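Long-range contacts in periplasmic beta-glucosidase (Pseudomonas aeruginosa, PDB 6R5T), which probably hydrolyses terminal, non-reducing beta-D-glucosyl residues from beta-glucosides, releasing beta-D-glucose, as a periplasmic member of glycosyl hydrolase family 3: residues Arg137-Phe142 against Gly482-Ala487; Ser488-Leu493 against Asn519-Ser524; Ile90-Ala95 against Glu537-Gly542. The protein carries 1 engineered substitution. All blocks are in the same frame, centred on the assembly; numbering follows the deposited sequence.

Interaction 1: Arg137-Phe142 against Gly482-Ala487; sequences RVSEGF and GMAHEA. With BGC (beta-D-glucopyranose), chain C; GAL (beta-D-galactopyranose), chain B.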
ATOM      1  N   ARG A 137      -2.256 -15.061   3.089  1.00 13.03           N
ATOM      2  CA  ARG A 137      -3.425 -15.518   3.882  1.00 13.23           C
ATOM      3  C   ARG A 137      -4.751 -15.027   3.334  1.00 12.96           C
ATOM      4  O   ARG A 137      -5.792 -15.253   3.979  1.00 12.76           O
ATOM      5  CB  ARG A 137      -3.198 -15.134   5.332  1.00 12.68           C
ATOM      6  CG  ARG A 137      -1.891 -15.694   5.858  1.00 13.38           C
ATOM      7  CD  ARG A 137      -1.706 -15.559   7.377  1.00 14.46           C
ATOM      8  NE  ARG A 137      -2.546 -16.557   8.014  1.00 15.67           N
ATOM      9  CZ  ARG A 137      -2.305 -17.135   9.196  1.00 17.96           C
ATOM     10  NH1 ARG A 137      -1.258 -16.767   9.913  1.00 16.57           N
ATOM     11  NH2 ARG A 137      -3.127 -18.103   9.604  1.00 17.91           N
ATOM     12  N   VAL A 138      -4.775 -14.409   2.156  1.00 11.90           N
ATOM     13  CA  VAL A 138      -6.076 -14.020   1.551  0.50 11.78           C
ATOM     14  C   VAL A 138      -6.915 -15.289   1.340  1.00 11.90           C
ATOM     15  O   VAL A 138      -8.144 -15.162   1.403  1.00 13.03           O
ATOM     16  CB  VAL A 138      -5.909 -13.238   0.234  0.50 12.65           C
ATOM     17  CG1 VAL A 138      -5.174 -11.923   0.456  0.50 13.63           C
ATOM     18  CG2 VAL A 138      -5.226 -14.076  -0.808  0.50 12.49           C
ATOM     19  N   SER A 139      -6.258 -16.429   1.154  1.00 11.80           N
ATOM     20  CA  SER A 139      -6.993 -17.711   0.915  1.00 13.59           C
ATOM     21  C   SER A 139      -7.873 -18.089   2.114  1.00 14.36           C
ATOM     22  O   SER A 139      -8.921 -18.805   1.948  1.00 15.55           O
ATOM     23  CB  SER A 139      -6.021 -18.812   0.592  1.00 15.05           C
ATOM     24  OG  SER A 139      -5.213 -19.072   1.741  1.00 22.71           O
ATOM     25  N   GLU A 140      -7.548 -17.577   3.284  1.00 15.17           N
ATOM     26  CA  GLU A 140      -8.249 -17.930   4.550  1.00 15.26           C
ATOM     27  C   GLU A 140      -9.442 -17.052   4.859  1.00 16.37           C
ATOM     28  O   GLU A 140     -10.207 -17.454   5.718  1.00 14.68           O
ATOM     29  CB  GLU A 140      -7.291 -17.779   5.718  1.00 17.49           C
ATOM     30  CG  GLU A 140      -6.234 -18.803   5.657  1.00 24.33           C
ATOM     31  CD  GLU A 140      -5.137 -18.432   6.605  1.00 24.43           C
ATOM     32  OE1 GLU A 140      -5.472 -18.243   7.838  1.00 25.09           O
ATOM     33  OE2 GLU A 140      -3.982 -18.292   6.087  1.00 26.07           O
ATOM     34  N   GLY A 141      -9.610 -15.913   4.170  1.00 12.95           N
ATOM     35  CA  GLY A 141     -10.739 -15.036   4.440  1.00 14.35           C
ATOM     36  C   GLY A 141     -11.809 -15.127   3.379  1.00 13.76           C
ATOM     37  O   GLY A 141     -11.793 -16.078   2.538  1.00 15.91           O
ATOM     38  N   PHE A 142     -12.705 -14.167   3.425  1.00 13.62           N
ATOM     39  CA  PHE A 142     -13.904 -14.163   2.576  1.00 13.02           C
ATOM     40  C   PHE A 142     -13.853 -13.040   1.548  1.00 12.84           C
ATOM     41  O   PHE A 142     -14.861 -12.789   0.906  1.00 13.59           O
ATOM     42  CB  PHE A 142     -15.150 -14.076   3.435  1.00 14.55           C
ATOM     43  CG  PHE A 142     -15.397 -15.242   4.347  1.00 15.18           C
ATOM     44  CD1 PHE A 142     -15.420 -16.537   3.861  1.00 16.25           C
ATOM     45  CD2 PHE A 142     -15.675 -15.030   5.679  1.00 17.55           C
ATOM     46  CE1 PHE A 142     -15.750 -17.609   4.689  1.00 18.33           C
ATOM     47  CE2 PHE A 142     -15.951 -16.109   6.518  1.00 18.49           C
ATOM     48  CZ  PHE A 142     -16.020 -17.385   6.010  1.00 18.46           C
ATOM     49  N   GLY A 482       1.125 -24.046  -1.192  1.00 13.88           N
ATOM     50  CA  GLY A 482       2.157 -23.378  -0.374  1.00 15.52           C
ATOM     51  C   GLY A 482       2.515 -21.996  -0.896  1.00 15.32           C
ATOM     52  O   GLY A 482       3.317 -21.301  -0.211  1.00 16.26           O
ATOM     53  N   MET A 483       1.975 -21.582  -2.049  1.00 14.06           N
ATOM     54  CA  MET A 483       2.172 -20.191  -2.539  1.00 14.73           C
ATOM     55  C   MET A 483       1.134 -19.277  -1.913  1.00 15.33           C
ATOM     56  O   MET A 483       1.309 -18.064  -2.014  1.00 14.71           O
ATOM     57  CB  MET A 483       2.027 -20.078  -4.046  1.00 13.57           C
ATOM     58  CG  MET A 483       3.102 -20.858  -4.781  1.00 14.08           C
ATOM     59  SD  MET A 483       2.906 -20.707  -6.566  1.00 16.37           S
ATOM     60  CE  MET A 483       4.187 -21.816  -7.145  1.00 16.72           C
ATOM     61  N   ALA A 484       0.113 -19.811  -1.289  1.00 16.92           N
ATOM     62  CA  ALA A 484      -0.991 -18.982  -0.732  1.00 18.83           C
ATOM     63  C   ALA A 484      -1.296 -19.475   0.666  1.00 19.78           C
ATOM     64  O   ALA A 484      -2.380 -20.016   0.946  1.00 18.72           O
ATOM     65  CB  ALA A 484      -2.222 -19.019  -1.604  1.00 21.36           C
ATOM     66  N   HIS A 485      -0.304 -19.300   1.511  1.00 20.05           N
ATOM     67  CA  HIS A 485      -0.339 -19.833   2.876  1.00 24.20           C
ATOM     68  C   HIS A 485       0.320 -18.802   3.807  1.00 19.15           C
ATOM     69  O   HIS A 485       0.783 -17.738   3.352  1.00 18.19           O
ATOM     70  CB  HIS A 485       0.143 -21.277   2.731  1.00 35.84           C
ATOM     71  CG  HIS A 485       1.270 -21.675   3.584  1.00 41.47           C
ATOM     72  ND1 HIS A 485       2.554 -21.531   3.167  1.00 52.26           N
ATOM     73  CD2 HIS A 485       1.307 -22.106   4.852  1.00 53.04           C
ATOM     74  CE1 HIS A 485       3.351 -21.916   4.135  1.00 52.95           C
ATOM     75  NE2 HIS A 485       2.616 -22.269   5.182  1.00 49.79           N
ATOM     76  N   GLU A 486       0.319 -19.090   5.079  1.00 17.23           N
ATOM     77  CA  GLU A 486       1.051 -18.206   6.007  1.00 17.61           C
ATOM     78  C   GLU A 486       2.462 -17.930   5.487  1.00 16.33           C
ATOM     79  O   GLU A 486       3.200 -18.874   5.084  1.00 16.28           O
ATOM     80  CB  GLU A 486       1.072 -18.837   7.384  1.00 18.90           C
ATOM     81  CG  GLU A 486       1.893 -18.034   8.362  1.00 18.73           C
ATOM     82  CD  GLU A 486       1.984 -18.609   9.745  1.00 20.27           C
ATOM     83  OE1 GLU A 486       1.418 -19.738   9.942  1.00 20.73           O
ATOM     84  OE2 GLU A 486       2.517 -17.906  10.670  1.00 18.04           O
ATOM     85  N   ALA A 487       2.889 -16.674   5.604  1.00 15.09           N
ATOM     86  CA  ALA A 487       4.236 -16.146   5.255  1.00 16.00           C
ATOM     87  C   ALA A 487       4.512 -16.190   3.738  1.00 17.16           C
ATOM     88  O   ALA A 487       5.518 -15.540   3.353  1.00 20.63           O
ATOM     89  CB  ALA A 487       5.325 -16.813   6.028  1.00 16.10           C
TER
HETATM   90  C2  BGC C   1      -3.526 -20.313  13.776  1.00 24.31           C
HETATM   91  C3  BGC C   1      -2.405 -20.691  14.765  1.00 26.51           C
HETATM   92  C4  BGC C   1      -1.081 -20.596  13.959  1.00 26.68           C
HETATM   93  C5  BGC C   1      -0.951 -19.133  13.497  1.00 26.59           C
HETATM   94  C6  BGC C   1       0.272 -18.892  12.641  1.00 26.36           C
HETATM   95  C1  BGC C   1      -3.256 -18.909  13.223  1.00 23.39           C
HETATM   96  O1  BGC C   1      -4.249 -18.719  12.264  1.00 21.73           O
HETATM   97  O2  BGC C   1      -4.832 -20.320  14.342  1.00 23.90           O
HETATM   98  O3  BGC C   1      -2.601 -22.055  15.189  1.00 27.70           O
HETATM   99  O4  BGC C   1      -0.004 -20.930  14.850  1.00 27.37           O
HETATM  100  O5  BGC C   1      -1.979 -18.864  12.591  1.00 23.06           O
HETATM  101  O6  BGC C   1       0.346 -17.508  12.280  1.00 24.20           O
HETATM  102  C1  GAL B   2       0.808 -22.044  14.463  1.00 29.67           C
HETATM  103  C2  GAL B   2       0.018 -23.366  14.412  1.00 34.60           C
HETATM  104  C3  GAL B   2       1.002 -24.490  14.072  1.00 32.26           C
HETATM  105  C4  GAL B   2       1.678 -24.150  12.722  1.00 31.55           C
HETATM  106  C5  GAL B   2       2.331 -22.759  12.838  1.00 32.12           C
HETATM  107  C6  GAL B   2       2.901 -22.291  11.505  1.00 30.95           C
HETATM  108  O2  GAL B   2      -0.599 -23.591  15.670  1.00 34.85           O
HETATM  109  O3  GAL B   2       0.244 -25.711  13.946  1.00 27.40           O
HETATM  110  O4  GAL B   2       0.599 -24.135  11.758  1.00 32.57           O
HETATM  111  O5  GAL B   2       1.354 -21.721  13.199  1.00 31.86           O
HETATM  112  O6  GAL B   2       3.436 -20.954  11.661  1.00 34.30           O
HETATM  113  O   HOH W   1      -3.397 -18.960   3.471  1.00 31.74           O
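R137 reaches past the backbone of E486 to the bound sugar. From CB the chain sets off with CG anti to the carbonyl carbon (chi1 -56°); CG then rests 3.9 Å from E486 CA, and CD packs on the same atom. A bend at chi3 (75°) turns the guanidinium between E140 and the glucose. NE donates to E140 OE2 at 3.0 Å and NH2 to E140 OE1 at 2.9 Å, a side-on bidentate salt bridge that should fix the rotation of the group. NH2 also donates to BGC O1 (3.0 Å), while NH1 donates to BGC O6 (3.0 Å). E486 CB lies over one face. Between the charges there is only a long ion pair, R137 NH1 to E486 OE1 at 4.0 Å, with the oxygen well out of the guanidinium plane. The extended E486 carboxylate accepts from the sugars instead, OE2 from BGC O6 at 2.7 Å and OE1 from GAL O6; Y190 of the same chain hydrogen-bonds OE2, and R585 of the second subunit forms a salt bridge with it. The pocket wall thus joins the loop between strand 121-122 and helix 146-161 to the loop between strand 472-478 and helix 497-508.

Interaction 2: Ser488-Leu493 against Asn519-Ser524; sequences SSRTDL and NGRPLS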
ATOM      1  N   SER A 488       3.639 -16.709   2.851  1.00 14.46           N
ATOM      2  CA  SER A 488       3.957 -16.840   1.410  0.50 15.39           C
ATOM      3  C   SER A 488       3.477 -15.610   0.631  1.00 14.48           C
ATOM      4  O   SER A 488       2.602 -15.721  -0.206  1.00 14.96           O
ATOM      5  CB  SER A 488       3.351 -18.096   0.832  0.50 17.17           C
ATOM      6  OG  SER A 488       3.776 -19.239   1.544  0.50 21.75           O
ATOM      7  N   SER A 489       4.013 -14.446   0.941  1.00 13.14           N
ATOM      8  CA  SER A 489       3.620 -13.231   0.224  1.00 13.13           C
ATOM      9  C   SER A 489       4.303 -13.250  -1.140  1.00 13.10           C
ATOM     10  O   SER A 489       5.454 -13.649  -1.269  1.00 12.49           O
ATOM     11  CB  SER A 489       3.979 -12.050   1.026  1.00 14.98           C
ATOM     12  OG  SER A 489       3.287 -12.111   2.256  1.00 15.46           O
ATOM     13  N   ARG A 490       3.573 -12.801  -2.139  1.00 12.86           N
ATOM     14  CA  ARG A 490       4.036 -12.788  -3.549  1.00 13.73           C
ATOM     15  C   ARG A 490       4.253 -11.366  -4.031  1.00 14.73           C
ATOM     16  O   ARG A 490       3.444 -10.498  -3.760  1.00 16.11           O
ATOM     17  CB  ARG A 490       3.001 -13.435  -4.457  1.00 16.29           C
ATOM     18  CG  ARG A 490       3.066 -14.937  -4.468  1.00 18.26           C
ATOM     19  CD  ARG A 490       2.221 -15.632  -5.522  1.00 17.88           C
ATOM     20  NE  ARG A 490       2.908 -15.707  -6.787  1.00 17.71           N
ATOM     21  CZ  ARG A 490       2.304 -15.886  -7.965  1.00 19.15           C
ATOM     22  NH1 ARG A 490       0.998 -16.094  -8.022  1.00 19.41           N
ATOM     23  NH2 ARG A 490       3.008 -15.910  -9.078  1.00 19.67           N
ATOM     24  N   THR A 491       5.290 -11.166  -4.842  1.00 13.40           N
ATOM     25  CA  THR A 491       5.555  -9.919  -5.573  1.00 13.20           C
ATOM     26  C   THR A 491       5.000  -9.962  -6.990  1.00 14.82           C
ATOM     27  O   THR A 491       5.127  -8.955  -7.655  1.00 15.98           O
ATOM     28  CB  THR A 491       7.055  -9.617  -5.655  1.00 14.38           C
ATOM     29  OG1 THR A 491       7.696 -10.660  -6.401  1.00 14.25           O
ATOM     30  CG2 THR A 491       7.662  -9.543  -4.272  1.00 14.36           C
ATOM     31  N   ASP A 492       4.492 -11.091  -7.463  1.00 15.05           N
ATOM     32  CA  ASP A 492       4.002 -11.302  -8.842  1.00 15.83           C
ATOM     33  C   ASP A 492       2.640 -11.969  -8.653  1.00 15.88           C
ATOM     34  O   ASP A 492       2.601 -12.931  -7.901  1.00 17.63           O
ATOM     35  CB  ASP A 492       5.010 -12.176  -9.581  1.00 18.34           C
ATOM     36  CG  ASP A 492       4.722 -12.513 -11.022  1.00 21.76           C
ATOM     37  OD1 ASP A 492       3.669 -12.170 -11.502  1.00 20.54           O
ATOM     38  OD2 ASP A 492       5.581 -13.209 -11.652  1.00 28.09           O
ATOM     39  N   LEU A 493       1.592 -11.500  -9.289  1.00 11.94           N
ATOM     40  CA  LEU A 493       0.260 -12.130  -9.148  1.00 12.65           C
ATOM     41  C   LEU A 493      -0.076 -12.976 -10.381  1.00 13.43           C
ATOM     42  O   LEU A 493      -1.190 -13.504 -10.429  1.00 14.30           O
ATOM     43  CB  LEU A 493      -0.832 -11.080  -8.937  1.00 13.74           C
ATOM     44  CG  LEU A 493      -0.627 -10.198  -7.695  1.00 15.17           C
ATOM     45  CD1 LEU A 493      -1.694  -9.141  -7.729  1.00 16.95           C
ATOM     46  CD2 LEU A 493      -0.693 -11.017  -6.405  1.00 15.47           C
ATOM     47  N   ASN A 519      -5.723 -21.619  -7.186  1.00 13.31           N
ATOM     48  CA  ASN A 519      -5.011 -20.459  -6.631  1.00 13.32           C
ATOM     49  C   ASN A 519      -5.694 -20.063  -5.328  1.00 13.75           C
ATOM     50  O   ASN A 519      -6.899 -20.371  -5.130  1.00 13.02           O
ATOM     51  CB  ASN A 519      -5.073 -19.230  -7.549  1.00 13.90           C
ATOM     52  CG  ASN A 519      -6.432 -18.912  -8.118  1.00 14.99           C
ATOM     53  OD1 ASN A 519      -7.011 -19.758  -8.842  1.00 16.44           O
ATOM     54  ND2 ASN A 519      -6.963 -17.728  -7.851  1.00 13.57           N
ATOM     55  N   GLY A 520      -4.947 -19.351  -4.478  1.00 15.11           N
ATOM     56  CA  GLY A 520      -5.475 -18.957  -3.166  1.00 15.33           C
ATOM     57  C   GLY A 520      -5.611 -17.464  -3.025  1.00 15.66           C
ATOM     58  O   GLY A 520      -5.881 -16.982  -1.925  1.00 15.76           O
ATOM     59  N   ARG A 521      -5.456 -16.720  -4.108  1.00 13.72           N
ATOM     60  CA  ARG A 521      -5.500 -15.247  -4.088  1.00 13.26           C
ATOM     61  C   ARG A 521      -5.931 -14.837  -5.490  1.00 13.41           C
ATOM     62  O   ARG A 521      -5.782 -15.603  -6.439  1.00 13.36           O
ATOM     63  CB  ARG A 521      -4.129 -14.646  -3.819  1.00 13.66           C
ATOM     64  CG  ARG A 521      -3.046 -15.097  -4.794  1.00 12.73           C
ATOM     65  CD  ARG A 521      -1.789 -14.254  -4.824  1.00 13.20           C
ATOM     66  NE  ARG A 521      -1.113 -14.147  -3.531  1.00 13.90           N
ATOM     67  CZ  ARG A 521      -0.371 -15.062  -2.958  1.00 15.03           C
ATOM     68  NH1 ARG A 521       0.237 -14.813  -1.814  1.00 15.24           N
ATOM     69  NH2 ARG A 521      -0.213 -16.247  -3.513  1.00 15.68           N
ATOM     70  N   PRO A 522      -6.407 -13.613  -5.656  1.00 12.51           N
ATOM     71  CA  PRO A 522      -6.543 -13.060  -6.997  1.00 12.82           C
ATOM     72  C   PRO A 522      -5.250 -13.204  -7.821  1.00 13.42           C
ATOM     73  O   PRO A 522      -4.179 -12.978  -7.288  1.00 13.29           O
ATOM     74  CB  PRO A 522      -6.864 -11.585  -6.753  1.00 14.18           C
ATOM     75  CG  PRO A 522      -7.527 -11.610  -5.386  1.00 14.79           C
ATOM     76  CD  PRO A 522      -6.739 -12.629  -4.609  1.00 13.71           C
ATOM     77  N   LEU A 523      -5.397 -13.515  -9.103  1.00 13.57           N
ATOM     78  CA  LEU A 523      -4.265 -13.597 -10.045  1.00 13.26           C
ATOM     79  C   LEU A 523      -4.450 -12.570 -11.135  1.00 12.12           C
ATOM     80  O   LEU A 523      -5.597 -12.164 -11.418  1.00 14.08           O
ATOM     81  CB  LEU A 523      -4.177 -14.967 -10.729  1.00 14.83           C
ATOM     82  CG  LEU A 523      -4.007 -16.176  -9.809  1.00 15.99           C
ATOM     83  CD1 LEU A 523      -4.024 -17.475 -10.615  1.00 16.37           C
ATOM     84  CD2 LEU A 523      -2.747 -16.035  -9.010  1.00 16.49           C
ATOM     85  N   SER A 524      -3.320 -12.125 -11.673  1.00 12.82           N
ATOM     86  CA  SER A 524      -3.273 -11.242 -12.858  0.50 13.83           C
ATOM     87  C   SER A 524      -3.382 -12.123 -14.118  1.00 13.01           C
ATOM     88  O   SER A 524      -2.464 -12.960 -14.339  1.00 14.99           O
ATOM     89  CB  SER A 524      -2.031 -10.412 -12.842  0.50 17.13           C
ATOM     90  OG  SER A 524      -0.886 -11.194 -12.878  0.50 21.30           O
TER
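Hydrogen bonds tie S488-L493 to N519-S524 at two places. R521 NH1 donates to S488 O over 3.0 Å, the donor lying in the carbonyl plane with a C=O...N angle of 155°. S524 N donates to L493 O at 2.8 Å, and L523 CA adds a CA-H...O contact of 3.1 Å to L493 O. A further bond, N519 ND2 to R521 O at 2.8 Å, lies within the same segment.

Charge enters through two arginines whose planes stand 74° apart. The aliphatic part of R490 covers one face of the R521 guanidinium, with R490 CD 3.2 Å from R521 NH2. R490 NH1 and R521 NH2 both form salt bridges with E479, which probably offsets the proximity of the like charges, while R490 NH2 donates to R494 O.

Apolar packing centres on L493: its CD2 meets R521 CD at 3.8 Å, the two side chains crossing at about a right angle. L523 CD2 lies at the edge of the R490 guanidinium, near its plane.

The contact joins two loops of the C-terminal domain, one between strand 472-478 and helix 497-508, the other between strand 513-518 and helix 526-531; these strands are parallel neighbours in the six-stranded sheet.

Interaction 3: Ile90-Ala95 against Glu537-Gly542; sequences ISLGLA and ETWFSG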
ATOM      1  N   ILE A  90     -11.286 -23.698   0.143  1.00 11.44           N
ATOM      2  CA  ILE A  90     -10.773 -22.574   0.940  1.00 11.80           C
ATOM      3  C   ILE A  90     -11.840 -21.544   1.128  1.00 12.47           C
ATOM      4  O   ILE A  90     -12.761 -21.391   0.309  1.00 11.83           O
ATOM      5  CB  ILE A  90      -9.458 -22.030   0.351  1.00 11.78           C
ATOM      6  CG1 ILE A  90      -9.624 -21.597  -1.115  1.00 12.30           C
ATOM      7  CG2 ILE A  90      -8.352 -23.026   0.487  1.00 12.27           C
ATOM      8  CD1 ILE A  90      -8.581 -20.626  -1.591  1.00 12.18           C
ATOM      9  N   SER A  91     -11.732 -20.765   2.213  1.00 13.41           N
ATOM     10  CA  SER A  91     -12.743 -19.737   2.545  1.00 14.50           C
ATOM     11  C   SER A  91     -12.990 -18.788   1.378  1.00 13.81           C
ATOM     12  O   SER A  91     -14.113 -18.381   1.180  1.00 13.91           O
ATOM     13  CB  SER A  91     -12.368 -18.991   3.801  1.00 16.79           C
ATOM     14  OG  SER A  91     -12.386 -19.885   4.885  1.00 20.37           O
ATOM     15  N   LEU A  92     -11.947 -18.403   0.641  1.00 14.11           N
ATOM     16  CA  LEU A  92     -12.176 -17.416  -0.430  1.00 14.47           C
ATOM     17  C   LEU A  92     -13.106 -18.047  -1.477  1.00 14.21           C
ATOM     18  O   LEU A  92     -13.909 -17.354  -2.078  1.00 16.31           O
ATOM     19  CB  LEU A  92     -10.784 -17.022  -0.946  1.00 17.03           C
ATOM     20  CG  LEU A  92     -10.768 -15.883  -1.935  1.00 17.24           C
ATOM     21  CD1 LEU A  92     -11.331 -14.621  -1.326  1.00 18.12           C
ATOM     22  CD2 LEU A  92      -9.319 -15.716  -2.387  1.00 17.53           C
ATOM     23  N   GLY A  93     -13.055 -19.365  -1.698  1.00 14.27           N
ATOM     24  CA  GLY A  93     -13.943 -20.133  -2.581  1.00 15.46           C
ATOM     25  C   GLY A  93     -15.329 -20.299  -1.967  1.00 16.59           C
ATOM     26  O   GLY A  93     -16.346 -20.207  -2.650  1.00 19.25           O
ATOM     27  N   LEU A  94     -15.424 -20.553  -0.673  1.00 14.38           N
ATOM     28  CA  LEU A  94     -16.728 -20.625   0.000  1.00 13.07           C
ATOM     29  C   LEU A  94     -17.452 -19.298  -0.133  1.00 13.38           C
ATOM     30  O   LEU A  94     -18.675 -19.281  -0.306  1.00 14.01           O
ATOM     31  CB  LEU A  94     -16.548 -20.953   1.488  1.00 13.96           C
ATOM     32  CG  LEU A  94     -15.952 -22.311   1.810  1.00 15.70           C
ATOM     33  CD1 LEU A  94     -15.642 -22.465   3.301  1.00 17.65           C
ATOM     34  CD2 LEU A  94     -16.942 -23.399   1.377  1.00 17.68           C
ATOM     35  N   ALA A  95     -16.753 -18.171   0.020  1.00 11.62           N
ATOM     36  CA  ALA A  95     -17.382 -16.856  -0.081  1.00 13.04           C
ATOM     37  C   ALA A  95     -17.973 -16.681  -1.474  1.00 12.57           C
ATOM     38  O   ALA A  95     -18.999 -16.033  -1.591  1.00 12.76           O
ATOM     39  CB  ALA A  95     -16.372 -15.763   0.230  1.00 13.08           C
ATOM     40  N   GLU A 537     -12.337 -20.485 -12.585  1.00 11.73           N
ATOM     41  CA  GLU A 537     -11.644 -20.266 -11.298  1.00 12.67           C
ATOM     42  C   GLU A 537     -12.121 -21.323 -10.301  1.00 13.64           C
ATOM     43  O   GLU A 537     -13.338 -21.332 -10.005  1.00 12.43           O
ATOM     44  CB  GLU A 537     -11.937 -18.843 -10.842  1.00 12.64           C
ATOM     45  CG  GLU A 537     -11.500 -18.567  -9.411  1.00 13.26           C
ATOM     46  CD  GLU A 537     -10.010 -18.610  -9.280  1.00 14.02           C
ATOM     47  OE1 GLU A 537      -9.381 -17.535  -9.439  1.00 15.53           O
ATOM     48  OE2 GLU A 537      -9.445 -19.717  -9.052  1.00 13.09           O
ATOM     49  N   THR A 538     -11.225 -22.173  -9.794  1.00 11.47           N
ATOM     50  CA  THR A 538     -11.625 -23.247  -8.873  1.00 12.19           C
ATOM     51  C   THR A 538     -10.963 -23.077  -7.508  1.00 12.56           C
ATOM     52  O   THR A 538     -11.159 -23.949  -6.622  1.00 14.06           O
ATOM     53  CB  THR A 538     -11.301 -24.640  -9.438  1.00 12.34           C
ATOM     54  OG1 THR A 538      -9.912 -24.957  -9.310  1.00 12.73           O
ATOM     55  CG2 THR A 538     -11.741 -24.729 -10.881  1.00 13.63           C
ATOM     56  N   TRP A 539     -10.208 -22.003  -7.288  1.00 11.52           N
ATOM     57  CA  TRP A 539      -9.608 -21.742  -5.964  1.00 12.47           C
ATOM     58  C   TRP A 539      -8.778 -22.957  -5.562  1.00 12.15           C
ATOM     59  O   TRP A 539      -8.040 -23.466  -6.409  1.00 13.47           O
ATOM     60  CB  TRP A 539     -10.694 -21.412  -4.958  1.00 12.13           C
ATOM     61  CG  TRP A 539     -11.708 -20.424  -5.416  1.00 13.22           C
ATOM     62  CD1 TRP A 539     -12.997 -20.690  -5.740  1.00 13.34           C
ATOM     63  CD2 TRP A 539     -11.508 -19.024  -5.580  1.00 12.44           C
ATOM     64  NE1 TRP A 539     -13.629 -19.540  -6.094  1.00 14.92           N
ATOM     65  CE2 TRP A 539     -12.752 -18.494  -5.980  1.00 15.26           C
ATOM     66  CE3 TRP A 539     -10.405 -18.158  -5.460  1.00 13.66           C
ATOM     67  CZ2 TRP A 539     -12.919 -17.146  -6.258  1.00 16.01           C
ATOM     68  CZ3 TRP A 539     -10.586 -16.819  -5.749  1.00 14.75           C
ATOM     69  CH2 TRP A 539     -11.825 -16.325  -6.130  1.00 15.54           C
ATOM     70  N   PHE A 540      -8.900 -23.448  -4.336  1.00 12.59           N
ATOM     71  CA  PHE A 540      -8.519 -24.845  -3.994  1.00 12.89           C
ATOM     72  C   PHE A 540      -9.828 -25.461  -3.524  1.00 12.56           C
ATOM     73  O   PHE A 540     -10.360 -25.006  -2.498  1.00 13.79           O
ATOM     74  CB  PHE A 540      -7.391 -24.925  -2.965  1.00 12.65           C
ATOM     75  CG  PHE A 540      -6.092 -24.289  -3.393  1.00 12.84           C
ATOM     76  CD1 PHE A 540      -5.414 -24.740  -4.522  1.00 13.10           C
ATOM     77  CD2 PHE A 540      -5.602 -23.205  -2.726  1.00 13.53           C
ATOM     78  CE1 PHE A 540      -4.239 -24.140  -4.935  1.00 14.87           C
ATOM     79  CE2 PHE A 540      -4.433 -22.592  -3.146  1.00 15.25           C
ATOM     80  CZ  PHE A 540      -3.758 -23.062  -4.252  1.00 13.84           C
ATOM     81  N   SER A 541     -10.395 -26.405  -4.269  1.00 12.90           N
ATOM     82  CA  SER A 541     -11.827 -26.797  -4.099  0.64 13.58           C
ATOM     83  C   SER A 541     -12.039 -27.977  -3.128  1.00 14.74           C
ATOM     84  O   SER A 541     -13.196 -28.356  -2.919  1.00 14.97           O
ATOM     85  CB  SER A 541     -12.457 -27.045  -5.434  0.64 14.67           C
ATOM     86  OG  SER A 541     -12.919 -25.806  -5.975  0.64 14.90           O
ATOM     87  N   GLY A 542     -10.971 -28.521  -2.539  1.00 13.35           N
ATOM     88  CA  GLY A 542     -11.132 -29.479  -1.419  1.00 13.33           C
ATOM     89  C   GLY A 542     -11.116 -30.928  -1.833  1.00 12.88           C
ATOM     90  O   GLY A 542     -10.789 -31.292  -2.968  1.00 12.72           O
TER
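I90, the N-cap residue of helix 91-95, opens the contact with both backbone and side chain. I90 N donates to F540 O at 3.1 Å; the N-H...O angle of 159° and the C=O...N angle of 172° show a nearly linear bond. With CG1 between its backbone N and carbonyl carbon, the side chain spreads its branches over two aromatic residues. CG1 packs against W539 CB at 4.0 Å, CG2 meets F540 CB at 4.1 Å, and CD1 reaches obliquely to the F540 ring.

L92, the second helix residue, meets the far end of the indole: its CD2 lies 3.8 Å from W539 CZ3, and the side chains cross at about a right angle. L92 O sits above the same indole face that G93 covers, offset toward the rim.

G93 lies against the indole face. Its CA is 3.3 Å from W539 CD1 and 3.5 Å from the centroid of the five-membered ring, only 18° off the ring normal, so the contact is a CH-pi interaction over the face. G93 has no side chain, and its CA itself lies on the ring. E537 CG covers the opposite face, sandwiching the ring between helix and strand end. W539 NE1 donates to G362 O, which probably helps fix the orientation of the indole, while W539 N donates to E537 OE2 at 3.0 Å and ties down the backbone.

The contact therefore docks a short helix, following strand 75-78 of the parallel TIM-barrel-like sheet, onto the loop that leaves strand 534-537 of the C-terminal domain's six-stranded sheet. Such apposition of a barrel domain and an alpha/beta sandwich domain is the two-domain framework of family 3 glycoside hydrolases; at this point the interface combines a glycine CH-pi contact with isoleucine and leucine packing and one backbone hydrogen bond.

How the interactions relate
All three contacts are buried, but their chemistry follows their place. Interactions 1 and 3 join the N- and C-terminal domains: the first is polar and lines the sugar pocket, the other is mainly apolar, with one backbone bond, and lies away from it. Interaction 2 stays within the C-terminal domain and combines two hydrogen bonds, R490 laid over the R521 guanidinium, and leucine packing. Segments 482-487 and 488-493 are successive parts of one loop, joined by S488 OG to G482 O, and R521 NH2 from interaction 2's other loop binds M483 O; both interactions touch the second subunit. Interaction 3 touches no other chain; N519 ND2 to E537 OE1 connects it with interaction 2, and S91 packs against G141.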